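Sensor protein (Bacteroides thetaiotaomicron, PDB 2X7X) binds fructose through its periplasmic domain, the sensing part of a hybrid two-component system that is probably a histidine kinase and transcription regulator. Local coordinates at residues 179-182 with 183-186. Residues are numbered along the deposited sequence; the frame is centred on the assembly and turned at random.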
loop_
_atom_site.group_PDB
_atom_site.type_symbol
_atom_site.label_atom_id
_atom_site.label_comp_id
_atom_site.label_asym_id
_atom_site.label_seq_id
_atom_site.Cartn_x
_atom_site.Cartn_y
_atom_site.Cartn_z
ATOM N N MET A 179 19.117 23.801 -11.780
ATOM C CA MET A 179 20.003 22.634 -11.852
ATOM C C MET A 179 21.048 22.775 -12.972
ATOM O O MET A 179 22.192 22.328 -12.812
ATOM C CB MET A 179 19.206 21.339 -12.006
ATOM C CG MET A 179 20.020 20.073 -11.842
ATOM S SD MET A 179 20.752 19.863 -10.189
ATOM C CE MET A 179 22.058 18.692 -10.557
ATOM N N ASP A 180 20.650 23.388 -14.094
ATOM C CA ASP A 180 21.558 23.679 -15.196
ATOM C C ASP A 180 22.695 24.513 -14.692
ATOM O O ASP A 180 23.853 24.206 -14.937
ATOM C CB ASP A 180 20.860 24.481 -16.277
ATOM C CG ASP A 180 20.314 23.629 -17.381
ATOM O OD1 ASP A 180 20.352 22.388 -17.290
ATOM O OD2 ASP A 180 19.829 24.213 -18.360
ATOM N N SER A 181 22.357 25.578 -13.978
ATOM C CA SER A 181 23.363 26.470 -13.437
ATOM C C SER A 181 24.302 25.724 -12.478
ATOM O O SER A 181 25.508 25.948 -12.501
ATOM C CB SER A 181 22.699 27.675 -12.760
ATOM O OG SER A 181 23.668 28.511 -12.153
ATOM N N MET A 182 23.753 24.828 -11.661
ATOM C CA MET A 182 24.562 24.075 -10.700
ATOM C C MET A 182 25.534 23.089 -11.367
ATOM O O MET A 182 26.710 23.011 -10.979
ATOM C CB MET A 182 23.678 23.373 -9.669
ATOM C CG MET A 182 22.992 24.317 -8.712
ATOM S SD MET A 182 21.641 23.534 -7.811
ATOM C CE MET A 182 21.199 24.837 -6.673
ATOM N N LEU A 183 25.052 22.356 -12.374
ATOM C CA LEU A 183 25.901 21.435 -13.136
ATOM C C LEU A 183 27.086 22.165 -13.779
ATOM O O LEU A 183 28.241 21.738 -13.659
ATOM C CB LEU A 183 25.082 20.706 -14.209
ATOM C CG LEU A 183 23.964 19.766 -13.753
ATOM C CD1 LEU A 183 22.881 19.628 -14.828
ATOM C CD2 LEU A 183 24.534 18.409 -13.351
ATOM N N ARG A 184 26.783 23.274 -14.448
ATOM C CA ARG A 184 27.775 24.093 -15.114
ATOM C C ARG A 184 28.878 24.542 -14.136
ATOM O O ARG A 184 30.065 24.556 -14.495
ATOM C CB ARG A 184 27.073 25.304 -15.708
ATOM C CG ARG A 184 27.779 26.009 -16.867
ATOM C CD ARG A 184 26.972 27.254 -17.317
ATOM N NE ARG A 184 25.561 26.934 -17.633
ATOM C CZ ARG A 184 24.482 27.472 -17.042
ATOM N NH1 ARG A 184 24.613 28.394 -16.090
ATOM N NH2 ARG A 184 23.262 27.091 -17.421
ATOM N N ARG A 185 28.484 24.872 -12.904
ATOM C CA ARG A 185 29.392 25.477 -11.914
ATOM C C ARG A 185 30.017 24.487 -10.927
ATOM O O ARG A 185 30.916 24.846 -10.171
ATOM C CB ARG A 185 28.689 26.632 -11.162
ATOM C CG ARG A 185 28.371 27.837 -12.071
ATOM C CD ARG A 185 27.789 29.036 -11.345
ATOM N NE ARG A 185 26.412 28.782 -10.957
ATOM C CZ ARG A 185 26.039 28.425 -9.731
ATOM N NH1 ARG A 185 26.948 28.298 -8.768
ATOM N NH2 ARG A 185 24.754 28.195 -9.467
ATOM N N HIS A 186 29.538 23.248 -10.939
ATOM C CA HIS A 186 29.983 22.243 -9.980
ATOM C C HIS A 186 30.224 20.884 -10.652
ATOM O O HIS A 186 29.267 20.152 -10.934
ATOM C CB HIS A 186 28.971 22.108 -8.824
ATOM C CG HIS A 186 28.718 23.385 -8.084
ATOM N ND1 HIS A 186 29.687 24.011 -7.323
ATOM C CD2 HIS A 186 27.612 24.159 -7.991
ATOM C CE1 HIS A 186 29.184 25.113 -6.792
ATOM N NE2 HIS A 186 27.928 25.226 -7.183
#
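Ser-181 OG sits at the guanidinium edge of Arg-185, in its plane and one turn further along the helix, and takes two hydrogen bonds there: 2.9 Å from Arg-185 NH2 and 3.0 Å from Arg-185 NE, both somewhat bent. The hydroxyl is set for this by lying opposite the backbone N of Ser-181 (chi1 176°), while the arginine chain folds back at chi3. Replacing the serine with an alanine would probably leave NE without this acceptor and the guanidinium freer to turn. Beside it, Arg-184 lays one guanidinium face over the backbone of Asp-180 and Ser-181, with Arg-184 NH1 3.5 Å from Ser-181 CA; its charge is near that of Asp-180, but the two make no salt bridge. On the buried side, Met-179 CE packs 3.7 Å from Leu-183 CD2, the two side chains crossing at a slant.

Beneath these groups Leu-183 N bonds to Met-179 O (2.9 Å), Arg-184 N to Asp-180 O, and Arg-185 N to Ser-181 O (3.2 Å). Met-182 O takes weak bonds from Arg-185 N and from His-186 N, where the chain leaves helical geometry. Asp-164 of strand 159-167 meets this end, salt-bridged to Arg-185 NH1 and hydrogen-bonded to His-186 NE2. Helix 172-185 thus ends against that strand, with Met-182 on strand 128-135 and Met-179 and Leu-183 against helix 199-209, in the periplasmic binding protein fold, away from the fructose pocket.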